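Local coordinates for protein fructose-2,6-bisphosphatase TIGAR B (Danio rerio, PDB 3E9D) that probably hydrolyses fructose 2,6-bisphosphate and fructose 1,6-bisphosphate, lowering glycolytic flux as a histidine phosphatase of the phosphoglycerate mutase family, at residues A[3-8]-A[222-227]; A[49-54]-A[175-180]; A[167-172]-A[241-246]; A[196-201]-A[237-242]. All coordinates share one frame; numbering follows the deposited sequence.

How the contacts relate
The four contacts span one mixed sheet, from strand 53-56, next to one edge, to strand 233-246 at the other. Contact 1 pairs strands 2-10 and 220-230 near the centre; contact 2 lies about 9 Å from it, centre to centre, where strand 177-182, the other neighbour of strand 2-10, meets strand 53-56. Contacts 3 and 4 both use strand 233-246, share Gly241 and Val242, and have centres about 14 Å apart, one joined to the 167-172 loop and the other to the chain leaving helix 184-197. Contact 2 closes within the long span between the segments of contact 1, and closes before contact 4 opens. The sheet thus brings N-terminal and C-terminal strands together in the histidine phosphatase core.

Contact 1: residues A[3-8]-A[222-227]; sequences TFALTI and RFIFTI
Arg222 lies opposite Thr7 in an antiparallel pairing of neighbouring strands, and its CA sends a C-H to Leu6 O. Its side chain bends at chi3 (-67°), and Arg222 NH2 is hydrogen-bonded to Ala167 O, while Thr7 OG1 is bonded to His177 NE2; the direct approach of the two side chains is too short in the model and remains doubtful. Phe223 forms a hydrogen-bonded pair with Leu6: Leu6 N reaches Phe223 O at 2.8 Å, and Phe223 N returns a bond to Leu6 O at 3.1 Å. Ile224, on the same face as Arg222, lays its CD1 against Ala5 CB at 3.7 Å, while its CG2 meets the methyl of Thr3. Phe225 repeats the two-bond pairing with Phe4, its N donating to Phe4 O over 2.9 Å. The two rings are nearly parallel, planes 10° apart, but slid so far that they barely overlap; instead, Phe225 CB sits over one face of the Phe4 ring, 4.0 Å from its centroid. Thr226 joins its hydroxyl to that of Thr3, OG1 to OG1 at 3.2 Å, and Ile227 CG2 approaches Phe4 CE2. An alanine at Phe4 is likely to strip Phe225 CB of the ring it lies over and open a gap beside Ile227. Strand 2-10 is flanked on its other edge by strand 177-182, strand 220-230 by strand 233-246, and helix 184-197 packs on Ile8, Phe223 and Phe225.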
loop_
_atom_site.group_PDB
_atom_site.type_symbol
_atom_site.label_atom_id
_atom_site.label_comp_id
_atom_site.label_asym_id
_atom_site.label_seq_id
_atom_site.Cartn_x
_atom_site.Cartn_y
_atom_site.Cartn_z
ATOM N N THR A 3 6.749 1.466 17.447
ATOM C CA THR A 3 6.392 2.445 16.431
ATOM C C THR A 3 7.141 2.086 15.164
ATOM O O THR A 3 8.350 1.881 15.203
ATOM C CB THR A 3 6.784 3.871 16.849
ATOM O OG1 THR A 3 5.997 4.257 17.971
ATOM C CG2 THR A 3 6.543 4.885 15.689
ATOM N N PHE A 4 6.424 2.013 14.045
ATOM C CA PHE A 4 7.066 1.730 12.759
ATOM C C PHE A 4 6.371 2.475 11.620
ATOM O O PHE A 4 5.173 2.786 11.708
ATOM C CB PHE A 4 7.143 0.212 12.482
ATOM C CG PHE A 4 5.812 -0.445 12.199
ATOM C CD1 PHE A 4 5.331 -0.536 10.893
ATOM C CD2 PHE A 4 5.054 -0.995 13.240
ATOM C CE1 PHE A 4 4.093 -1.133 10.619
ATOM C CE2 PHE A 4 3.815 -1.620 12.986
ATOM C CZ PHE A 4 3.336 -1.687 11.659
ATOM N N ALA A 5 7.150 2.802 10.592
ATOM C CA ALA A 5 6.646 3.451 9.392
ATOM C C ALA A 5 6.256 2.391 8.377
ATOM O O ALA A 5 6.887 1.317 8.297
ATOM C CB ALA A 5 7.719 4.367 8.791
ATOM N N LEU A 6 5.204 2.682 7.616
ATOM C CA LEU A 6 4.804 1.822 6.519
ATOM C C LEU A 6 4.724 2.655 5.242
ATOM O O LEU A 6 3.888 3.563 5.154
ATOM C CB LEU A 6 3.439 1.175 6.798
ATOM C CG LEU A 6 2.892 0.346 5.636
ATOM C CD1 LEU A 6 3.730 -0.915 5.450
ATOM C CD2 LEU A 6 1.411 -0.033 5.848
ATOM N N THR A 7 5.577 2.339 4.268
ATOM C CA THR A 7 5.524 3.002 2.961
ATOM C C THR A 7 4.829 2.082 1.991
ATOM O O THR A 7 5.182 0.906 1.887
ATOM C CB THR A 7 6.933 3.343 2.442
ATOM O OG1 THR A 7 7.534 4.291 3.333
ATOM C CG2 THR A 7 6.885 3.929 1.018
ATOM N N ILE A 8 3.843 2.616 1.284
ATOM C CA ILE A 8 2.993 1.813 0.419
ATOM C C ILE A 8 3.133 2.311 -1.017
ATOM O O ILE A 8 2.932 3.510 -1.285
ATOM C CB ILE A 8 1.511 1.958 0.825
ATOM C CG1 ILE A 8 1.295 1.507 2.284
ATOM C CG2 ILE A 8 0.594 1.157 -0.164
ATOM C CD1 ILE A 8 -0.120 1.875 2.854
ATOM N N ARG A 222 2.311 6.954 2.987
ATOM C CA ARG A 222 3.038 6.648 4.219
ATOM C C ARG A 222 2.155 6.829 5.445
ATOM O O ARG A 222 1.509 7.875 5.584
ATOM C CB ARG A 222 4.296 7.529 4.367
ATOM C CG ARG A 222 5.214 7.092 5.570
ATOM C CD ARG A 222 6.412 8.027 5.859
ATOM N NE ARG A 222 7.488 8.096 4.832
ATOM C CZ ARG A 222 7.724 7.135 3.976
ATOM N NH1 ARG A 222 6.959 6.078 4.071
ATOM N NH2 ARG A 222 8.684 7.203 3.049
ATOM N N PHE A 223 2.141 5.806 6.307
ATOM C CA PHE A 223 1.488 5.857 7.606
ATOM C C PHE A 223 2.516 5.454 8.661
ATOM O O PHE A 223 3.409 4.651 8.384
ATOM C CB PHE A 223 0.288 4.881 7.692
ATOM C CG PHE A 223 -0.884 5.274 6.826
ATOM C CD1 PHE A 223 -1.978 5.932 7.382
ATOM C CD2 PHE A 223 -0.895 4.983 5.457
ATOM C CE1 PHE A 223 -3.072 6.320 6.585
ATOM C CE2 PHE A 223 -1.988 5.352 4.650
ATOM C CZ PHE A 223 -3.082 6.029 5.229
ATOM N N ILE A 224 2.384 6.035 9.853
ATOM C CA ILE A 224 3.143 5.613 11.012
ATOM C C ILE A 224 2.185 4.915 11.983
ATOM O O ILE A 224 1.129 5.482 12.353
ATOM C CB ILE A 224 3.797 6.825 11.741
ATOM C CG1 ILE A 224 4.471 7.802 10.751
ATOM C CG2 ILE A 224 4.777 6.328 12.829
ATOM C CD1 ILE A 224 5.532 7.157 9.838
ATOM N N PHE A 225 2.553 3.700 12.394
ATOM C CA PHE A 225 1.739 2.897 13.318
ATOM C C PHE A 225 2.404 2.827 14.684
ATOM O O PHE A 225 3.625 2.673 14.794
ATOM C CB PHE A 225 1.624 1.459 12.809
ATOM C CG PHE A 225 0.793 1.308 11.569
ATOM C CD1 PHE A 225 -0.530 0.872 11.663
ATOM C CD2 PHE A 225 1.324 1.590 10.310
ATOM C CE1 PHE A 225 -1.314 0.699 10.517
ATOM C CE2 PHE A 225 0.538 1.454 9.153
ATOM C CZ PHE A 225 -0.777 0.995 9.256
ATOM N N THR A 226 1.600 2.935 15.729
ATOM C CA THR A 226 2.064 2.579 17.061
ATOM C C THR A 226 1.205 1.421 17.538
ATOM O O THR A 226 -0.030 1.512 17.534
ATOM C CB THR A 226 1.981 3.762 18.033
ATOM O OG1 THR A 226 2.896 4.777 17.596
ATOM C CG2 THR A 226 2.355 3.324 19.443
ATOM N N ILE A 227 1.861 0.330 17.919
ATOM C CA ILE A 227 1.157 -0.883 18.308
ATOM C C ILE A 227 1.473 -1.269 19.759
ATOM O O ILE A 227 2.614 -1.086 20.227
ATOM C CB ILE A 227 1.388 -2.058 17.325
ATOM C CG1 ILE A 227 2.862 -2.440 17.236
ATOM C CG2 ILE A 227 0.844 -1.716 15.889
ATOM C CD1 ILE A 227 3.107 -3.790 16.471
#

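Contact 2: residues A[49-54]-A[175-180]; sequences LHFTNV and PVHALM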
loop_
_atom_site.group_PDB
_atom_site.type_symbol
_atom_site.label_atom_id
_atom_site.label_comp_id
_atom_site.label_asym_id
_atom_site.label_seq_id
_atom_site.Cartn_x
_atom_site.Cartn_y
_atom_site.Cartn_z
ATOM N N LEU A 49 16.376 5.496 2.270
ATOM C CA LEU A 49 15.609 4.917 3.389
ATOM C C LEU A 49 16.043 3.494 3.639
ATOM O O LEU A 49 16.252 2.734 2.700
ATOM C CB LEU A 49 14.100 4.949 3.110
ATOM C CG LEU A 49 13.530 6.363 2.981
ATOM C CD1 LEU A 49 12.154 6.375 2.285
ATOM C CD2 LEU A 49 13.480 7.052 4.349
ATOM N N HIS A 50 16.173 3.126 4.910
ATOM C CA HIS A 50 16.370 1.724 5.260
ATOM C C HIS A 50 15.017 1.058 5.505
ATOM O O HIS A 50 14.323 1.345 6.489
ATOM C CB HIS A 50 17.285 1.588 6.480
ATOM C CG HIS A 50 17.569 0.173 6.881
ATOM N ND1 HIS A 50 17.846 -0.187 8.184
ATOM C CD2 HIS A 50 17.614 -0.972 6.157
ATOM C CE1 HIS A 50 18.051 -1.491 8.246
ATOM N NE2 HIS A 50 17.918 -1.993 7.030
ATOM N N PHE A 51 14.629 0.188 4.585
ATOM C CA PHE A 51 13.470 -0.660 4.803
ATOM C C PHE A 51 13.920 -1.921 5.518
ATOM O O PHE A 51 14.642 -2.722 4.955
ATOM C CB PHE A 51 12.777 -0.969 3.475
ATOM C CG PHE A 51 12.302 0.261 2.747
ATOM C CD1 PHE A 51 11.266 1.041 3.276
ATOM C CD2 PHE A 51 12.895 0.651 1.543
ATOM C CE1 PHE A 51 10.812 2.182 2.608
ATOM C CE2 PHE A 51 12.453 1.800 0.854
ATOM C CZ PHE A 51 11.409 2.566 1.385
ATOM N N THR A 52 13.519 -2.059 6.785
ATOM C CA THR A 52 13.833 -3.243 7.596
ATOM C C THR A 52 13.001 -4.431 7.166
ATOM O O THR A 52 13.352 -5.579 7.422
ATOM C CB THR A 52 13.558 -2.973 9.098
ATOM O OG1 THR A 52 12.215 -2.481 9.253
ATOM C CG2 THR A 52 14.539 -1.921 9.658
ATOM N N ASN A 53 11.884 -4.172 6.509
ATOM C CA ASN A 53 10.981 -5.244 6.125
ATOM C C ASN A 53 10.333 -4.893 4.810
ATOM O O ASN A 53 10.012 -3.729 4.581
ATOM C CB ASN A 53 9.880 -5.397 7.177
ATOM C CG ASN A 53 10.429 -5.708 8.557
ATOM O OD1 ASN A 53 10.779 -4.801 9.321
ATOM N ND2 ASN A 53 10.534 -6.991 8.871
ATOM N N VAL A 54 10.139 -5.890 3.946
ATOM C CA VAL A 54 9.520 -5.646 2.645
ATOM C C VAL A 54 8.464 -6.732 2.331
ATOM O O VAL A 54 8.750 -7.936 2.406
ATOM C CB VAL A 54 10.553 -5.601 1.502
ATOM C CG1 VAL A 54 9.842 -5.397 0.148
ATOM C CG2 VAL A 54 11.600 -4.513 1.721
ATOM N N PRO A 175 13.214 4.346 12.911
ATOM C CA PRO A 175 14.127 3.405 12.254
ATOM C C PRO A 175 13.453 2.129 11.739
ATOM O O PRO A 175 13.912 1.559 10.745
ATOM C CB PRO A 175 15.154 3.065 13.355
ATOM C CG PRO A 175 14.486 3.413 14.659
ATOM C CD PRO A 175 13.550 4.553 14.338
ATOM N N VAL A 176 12.373 1.684 12.381
ATOM C CA VAL A 176 11.665 0.492 11.913
ATOM C C VAL A 176 10.698 0.888 10.785
ATOM O O VAL A 176 9.832 1.742 10.958
ATOM C CB VAL A 176 10.944 -0.262 13.071
ATOM C CG1 VAL A 176 10.232 -1.496 12.531
ATOM C CG2 VAL A 176 11.955 -0.685 14.148
ATOM N N HIS A 177 10.874 0.302 9.610
ATOM C CA HIS A 177 10.227 0.848 8.409
ATOM C C HIS A 177 9.959 -0.250 7.402
ATOM O O HIS A 177 10.904 -0.833 6.839
ATOM C CB HIS A 177 11.117 1.922 7.775
ATOM C CG HIS A 177 10.399 2.821 6.808
ATOM N ND1 HIS A 177 10.742 4.143 6.639
ATOM C CD2 HIS A 177 9.366 2.590 5.960
ATOM C CE1 HIS A 177 9.947 4.695 5.735
ATOM N NE2 HIS A 177 9.100 3.774 5.308
ATOM N N ALA A 178 8.673 -0.537 7.192
ATOM C CA ALA A 178 8.247 -1.565 6.249
ATOM C C ALA A 178 7.881 -0.953 4.902
ATOM O O ALA A 178 7.318 0.145 4.847
ATOM C CB ALA A 178 7.059 -2.343 6.812
ATOM N N LEU A 179 8.204 -1.670 3.823
ATOM C CA LEU A 179 7.758 -1.315 2.471
ATOM C C LEU A 179 6.699 -2.305 2.036
ATOM O O LEU A 179 6.850 -3.503 2.243
ATOM C CB LEU A 179 8.935 -1.352 1.491
ATOM C CG LEU A 179 8.659 -1.134 -0.005
ATOM C CD1 LEU A 179 8.147 0.306 -0.217
ATOM C CD2 LEU A 179 9.963 -1.377 -0.817
ATOM N N MET A 180 5.616 -1.808 1.446
ATOM C CA MET A 180 4.535 -2.658 0.978
ATOM C C MET A 180 4.335 -2.287 -0.484
ATOM O O MET A 180 4.153 -1.116 -0.799
ATOM C CB MET A 180 3.261 -2.413 1.814
ATOM C CG MET A 180 1.961 -3.042 1.270
ATOM S SD MET A 180 0.481 -2.492 2.219
ATOM C CE MET A 180 -0.703 -2.449 0.881
HETATM O O HOH W 1 14.574 3.002 8.616
HETATM O O HOH W 2 16.727 1.079 10.450
#
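Phe51 and His177 form the tight part of this contact, a T-shaped pair in which the Phe51 edge points at the face of the imidazole, planes at 86° and centroids 5.0 Å apart. Phe51 CE1 makes the approach, 3.6 Å from His177 NE2. The phenyl ring is itself sandwiched: Leu179 CB lies over one face and Leu49 CB over the opposite one. With CG anti to the backbone N (chi1 175°), Leu179 runs alongside Val54, and its CD2 stands 4.1 Å from Val54 CG1. Parallel strand pairing begins here, with Leu179 N donating to Asn53 O at 2.8 Å. Just before it, the Thr52 hydroxyl replaces a backbone acceptor: His177 N gives a straight bond to Thr52 OG1 (3.1 Å, 166°), and OG1 in turn donates a hydrogen bond to Asn53 OD1 at 2.7 Å. The bonds that His177 O receives from Thr52 N and Asn53 N are both weak.

Toward Pro175 and His50 the contact loosens and water takes over. One water donates to Pro175 O at 2.9 Å and also meets His50 ND1; a second lies between His50 O and Pro175 O. The chemistry therefore changes along the pairing, from solvent-mediated at the exposed end to aromatic and apolar inside. There His177 NE2 is hydrogen-bonded to Thr7 OG1, which probably fixes the rotation of the imidazole and so the face it offers to Phe51.

Contact 3: residues A[167-172]-A[241-246]; sequences ADDGAQ and GVFINR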
loop_
_atom_site.group_PDB
_atom_site.type_symbol
_atom_site.label_atom_id
_atom_site.label_comp_id
_atom_site.label_asym_id
_atom_site.label_seq_id
_atom_site.Cartn_x
_atom_site.Cartn_y
_atom_site.Cartn_z
ATOM N N ALA A 167 11.424 12.506 0.776
ATOM C CA ALA A 167 11.190 11.061 0.831
ATOM C C ALA A 167 11.108 10.507 2.260
ATOM O O ALA A 167 10.432 9.521 2.481
ATOM C CB ALA A 167 12.231 10.304 0.004
ATOM N N ASP A 168 11.794 11.142 3.209
ATOM C CA ASP A 168 11.759 10.682 4.600
ATOM C C ASP A 168 10.680 11.340 5.485
ATOM O O ASP A 168 10.692 11.134 6.701
ATOM C CB ASP A 168 13.156 10.764 5.266
ATOM C CG ASP A 168 13.664 12.202 5.438
ATOM O OD1 ASP A 168 13.112 13.153 4.825
ATOM O OD2 ASP A 168 14.640 12.382 6.207
ATOM N N ASP A 169 9.754 12.100 4.889
ATOM C CA ASP A 169 8.682 12.743 5.671
ATOM C C ASP A 169 8.036 11.777 6.674
ATOM O O ASP A 169 7.611 10.670 6.318
ATOM C CB ASP A 169 7.584 13.339 4.779
ATOM C CG ASP A 169 8.019 14.621 4.047
ATOM O OD1 ASP A 169 9.070 15.226 4.377
ATOM O OD2 ASP A 169 7.300 15.012 3.111
ATOM N N GLY A 170 7.971 12.209 7.931
ATOM C CA GLY A 170 7.279 11.463 8.982
ATOM C C GLY A 170 8.047 10.270 9.510
ATOM O O GLY A 170 7.593 9.596 10.438
ATOM N N ALA A 171 9.210 9.992 8.931
ATOM C CA ALA A 171 9.972 8.806 9.329
ATOM C C ALA A 171 11.389 9.148 9.784
ATOM O O ALA A 171 12.208 8.252 10.007
ATOM C CB ALA A 171 9.985 7.760 8.200
ATOM N N GLN A 172 11.657 10.436 9.972
ATOM C CA GLN A 172 13.009 10.908 10.282
ATOM C C GLN A 172 13.615 10.198 11.506
ATOM O O GLN A 172 14.771 9.803 11.476
ATOM C CB GLN A 172 13.057 12.434 10.465
ATOM C CG GLN A 172 12.686 13.244 9.214
ATOM C CD GLN A 172 11.212 13.633 9.175
ATOM O OE1 GLN A 172 10.375 13.035 9.859
ATOM N NE2 GLN A 172 10.887 14.633 8.357
ATOM N N GLY A 241 -1.439 9.277 9.386
ATOM C CA GLY A 241 -1.223 9.479 7.964
ATOM C C GLY A 241 -0.144 10.527 7.760
ATOM O O GLY A 241 -0.101 11.516 8.476
ATOM N N VAL A 242 0.756 10.303 6.812
ATOM C CA VAL A 242 1.804 11.306 6.511
ATOM C C VAL A 242 1.575 11.917 5.126
ATOM O O VAL A 242 1.442 13.131 5.000
ATOM C CB VAL A 242 3.237 10.718 6.656
ATOM C CG1 VAL A 242 4.323 11.774 6.421
ATOM C CG2 VAL A 242 3.420 10.045 8.047
ATOM N N PHE A 243 1.517 11.077 4.094
ATOM C CA PHE A 243 1.176 11.526 2.744
ATOM C C PHE A 243 0.503 10.382 1.992
ATOM O O PHE A 243 0.672 9.198 2.357
ATOM C CB PHE A 243 2.390 12.117 1.984
ATOM C CG PHE A 243 3.618 11.197 1.920
ATOM C CD1 PHE A 243 3.703 10.191 0.957
ATOM C CD2 PHE A 243 4.689 11.376 2.803
ATOM C CE1 PHE A 243 4.841 9.361 0.857
ATOM C CE2 PHE A 243 5.846 10.554 2.733
ATOM C CZ PHE A 243 5.920 9.545 1.759
ATOM N N ILE A 244 -0.293 10.736 0.982
ATOM C CA ILE A 244 -1.090 9.760 0.235
ATOM C C ILE A 244 -0.918 10.000 -1.260
ATOM O O ILE A 244 -1.032 11.142 -1.731
ATOM C CB ILE A 244 -2.618 9.851 0.566
ATOM C CG1 ILE A 244 -2.906 9.761 2.072
ATOM C CG2 ILE A 244 -3.444 8.794 -0.226
ATOM C CD1 ILE A 244 -2.714 8.398 2.660
ATOM N N ASN A 245 -0.647 8.919 -1.989
ATOM C CA ASN A 245 -0.537 8.925 -3.462
ATOM C C ASN A 245 0.440 9.962 -4.021
ATOM O O ASN A 245 0.180 10.595 -5.052
ATOM C CB ASN A 245 -1.917 9.090 -4.099
ATOM C CG ASN A 245 -2.852 7.942 -3.766
ATOM O OD1 ASN A 245 -2.418 6.887 -3.293
ATOM N ND2 ASN A 245 -4.141 8.134 -4.032
ATOM N N ARG A 246 1.562 10.138 -3.325
ATOM C CA ARG A 246 2.595 11.071 -3.750
ATOM C C ARG A 246 3.299 10.557 -5.027
ATOM O O ARG A 246 3.638 9.387 -5.130
ATOM C CB ARG A 246 3.603 11.284 -2.616
ATOM C CG ARG A 246 4.757 12.201 -2.990
ATOM C CD ARG A 246 5.716 12.410 -1.837
ATOM N NE ARG A 246 5.145 13.212 -0.751
ATOM C CZ ARG A 246 5.829 13.585 0.331
ATOM N NH1 ARG A 246 7.117 13.234 0.463
ATOM N NH2 ARG A 246 5.240 14.334 1.269
#
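A salt bridge and a small apolar patch tie the 167-172 loop to strand 233-246, an outer strand of the histidine phosphatase sheet. The loop makes a type II beta turn from Asp168 to Ala171, closed by Ala171 N to Asp168 O, and the strand carries a classic beta bulge at Val242 and Phe243 opposite Arg222. Gly170 has a positive phi (77°), and a CB there would run into Val242 CG2. The other methyl, Val242 CG1, comes up to Asp169 O at 3.5 Å, while Asp169 CB meets the edge of the Phe243 ring at CE2. The Arg246 guanidinium lies over a face of that ring, its CZ offset toward the rim, because the side chain bends back at chi3 (-70°). Arg246 NH1 is also held by Leu166 O and Tyr45 OH. A leucine in place of Arg246 would probably leave the Asp169 carboxylate without its charged mate and the Phe243 face without its flat cover. The grip is end-on, with both terminal nitrogens on one oxygen and the two planes perpendicular: Arg246 NH2 reaches the anti lone pair of Asp169 OD2 at 2.8 Å, while NH1 meets the same atom from above the carboxylate plane at 3.2 Å.

Contact 4: residues A[196-201]-A[237-242]; sequences EDLQCC and TRIQGV. With K (potassium ion), chain E.
The chain leaving helix 184-197 meets the outer strand 233-246 here through Leu198, Cys200 and Cys201, beside a potassium site at the helix end. Leu198 CD1 touches Ile239 CD1 at 3.6 Å, the two side chains crossing at a slant. Leu198 O lies 2.7 Å from the potassium ion. Val195 O also binds the ion, with Glu196 O and a water at the longer distance of 3.2 Å, the water also giving a weak bond to Cys200 O. Further on, Ile239 packs along the backbone of the loop, its CB resting 3.7 Å from Gln199 O and its CG2 4.0 Å from Cys200 SG.

A single beta bridge, Cys201 with Gln240, joins the loop to the edge of strand 233-246 that faces away from strand 220-230. Two backbone bonds make it: Cys201 N to Ile239 O, almost straight at 171°, and Gly241 N to Cys201 O at 2.8 Å. Gln240 bends at chi2 (80°), bringing OE1 within 3.5 Å of Cys201 CB, while its NE2 donates to Gly241 O and holds the amide in place. A water accepts from Ile239 N at 2.9 Å and donates weakly to Gln199 O. On the sheet side, Ile239 also packs against Phe223 and Phe225 of strand 220-230.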
loop_
_atom_site.group_PDB
_atom_site.type_symbol
_atom_site.label_atom_id
_atom_site.label_comp_id
_atom_site.label_asym_id
_atom_site.label_seq_id
_atom_site.Cartn_x
_atom_site.Cartn_y
_atom_site.Cartn_z
ATOM N N GLU A 196 -10.809 5.786 7.785
ATOM C CA GLU A 196 -12.201 5.866 8.186
ATOM C C GLU A 196 -12.584 4.834 9.271
ATOM O O GLU A 196 -13.164 5.194 10.309
ATOM C CB GLU A 196 -13.084 5.739 6.941
ATOM C CG GLU A 196 -14.389 6.463 7.025
ATOM C CD GLU A 196 -15.108 6.526 5.685
ATOM O OE1 GLU A 196 -15.737 7.581 5.402
ATOM O OE2 GLU A 196 -15.050 5.528 4.931
ATOM N N ASP A 197 -12.231 3.566 9.062
ATOM C CA ASP A 197 -12.642 2.503 9.992
ATOM C C ASP A 197 -11.879 2.536 11.295
ATOM O O ASP A 197 -12.409 2.157 12.322
ATOM C CB ASP A 197 -12.488 1.114 9.361
ATOM C CG ASP A 197 -13.387 0.916 8.150
ATOM O OD1 ASP A 197 -14.381 1.668 7.995
ATOM O OD2 ASP A 197 -13.088 0.012 7.347
ATOM N N LEU A 198 -10.629 2.972 11.259
ATOM C CA LEU A 198 -9.791 2.947 12.462
ATOM C C LEU A 198 -9.603 4.351 13.042
ATOM O O LEU A 198 -9.882 5.342 12.358
ATOM C CB LEU A 198 -8.433 2.299 12.145
ATOM C CG LEU A 198 -8.521 0.871 11.553
ATOM C CD1 LEU A 198 -7.132 0.264 11.352
ATOM C CD2 LEU A 198 -9.391 -0.070 12.419
ATOM N N GLN A 199 -9.151 4.430 14.296
ATOM C CA GLN A 199 -8.685 5.690 14.883
ATOM C C GLN A 199 -7.462 6.149 14.088
ATOM O O GLN A 199 -6.492 5.409 13.957
ATOM C CB GLN A 199 -8.368 5.518 16.381
ATOM C CG GLN A 199 -7.449 6.583 17.001
ATOM C CD GLN A 199 -8.169 7.842 17.483
ATOM O OE1 GLN A 199 -9.400 7.935 17.463
ATOM N NE2 GLN A 199 -7.391 8.820 17.927
ATOM N N CYS A 200 -7.509 7.364 13.550
ATOM C CA CYS A 200 -6.466 7.801 12.629
ATOM C C CYS A 200 -6.306 9.309 12.674
ATOM O O CYS A 200 -7.305 10.036 12.749
ATOM C CB CYS A 200 -6.811 7.351 11.204
ATOM S SG CYS A 200 -5.449 7.580 9.978
ATOM N N CYS A 201 -5.055 9.767 12.619
ATOM C CA CYS A 201 -4.732 11.184 12.561
ATOM C C CYS A 201 -4.236 11.525 11.169
ATOM O O CYS A 201 -3.496 10.754 10.553
ATOM C CB CYS A 201 -3.665 11.589 13.598
ATOM S SG CYS A 201 -3.931 10.965 15.320
ATOM N N THR A 237 -2.674 1.497 18.480
ATOM C CA THR A 237 -3.253 2.527 19.321
ATOM C C THR A 237 -3.235 3.883 18.598
ATOM O O THR A 237 -4.104 4.720 18.829
ATOM C CB THR A 237 -2.504 2.660 20.625
ATOM O OG1 THR A 237 -1.111 2.761 20.344
ATOM C CG2 THR A 237 -2.768 1.433 21.526
ATOM N N ARG A 238 -2.243 4.087 17.735
ATOM C CA ARG A 238 -2.168 5.307 16.936
ATOM C C ARG A 238 -1.791 4.960 15.500
ATOM O O ARG A 238 -0.907 4.141 15.273
ATOM C CB ARG A 238 -1.152 6.267 17.532
ATOM C CG ARG A 238 -1.028 7.597 16.776
ATOM C CD ARG A 238 -0.146 8.553 17.561
ATOM N NE ARG A 238 -0.677 8.722 18.913
ATOM C CZ ARG A 238 -0.001 9.235 19.937
ATOM N NH1 ARG A 238 1.251 9.650 19.777
ATOM N NH2 ARG A 238 -0.590 9.344 21.122
ATOM N N ILE A 239 -2.510 5.555 14.551
ATOM C CA ILE A 239 -2.179 5.491 13.132
ATOM C C ILE A 239 -2.092 6.947 12.652
ATOM O O ILE A 239 -3.045 7.727 12.813
ATOM C CB ILE A 239 -3.240 4.686 12.339
ATOM C CG1 ILE A 239 -3.388 3.272 12.943
ATOM C CG2 ILE A 239 -2.883 4.640 10.841
ATOM C CD1 ILE A 239 -4.565 2.475 12.419
ATOM N N GLN A 240 -0.941 7.329 12.115
ATOM C CA GLN A 240 -0.744 8.690 11.633
ATOM C C GLN A 240 -0.527 8.653 10.128
ATOM O O GLN A 240 0.454 8.072 9.650
ATOM C CB GLN A 240 0.457 9.361 12.327
ATOM C CG GLN A 240 0.895 10.724 11.703
ATOM C CD GLN A 240 0.017 11.901 12.140
ATOM O OE1 GLN A 240 -0.207 12.100 13.329
ATOM N NE2 GLN A 240 -0.479 12.683 11.176
ATOM N N GLY A 241 -1.439 9.277 9.386
ATOM C CA GLY A 241 -1.223 9.479 7.964
ATOM C C GLY A 241 -0.144 10.527 7.760
ATOM O O GLY A 241 -0.101 11.516 8.476
ATOM N N VAL A 242 0.756 10.303 6.812
ATOM C CA VAL A 242 1.804 11.306 6.511
ATOM C C VAL A 242 1.575 11.917 5.126
ATOM O O VAL A 242 1.442 13.131 5.000
ATOM C CB VAL A 242 3.237 10.718 6.656
ATOM C CG1 VAL A 242 4.323 11.774 6.421
ATOM C CG2 VAL A 242 3.420 10.045 8.047
HETATM K K K E . -11.368 7.442 11.698
HETATM O O HOH W 3 -4.338 7.563 15.657
HETATM O O HOH W 4 -9.585 9.710 10.320
#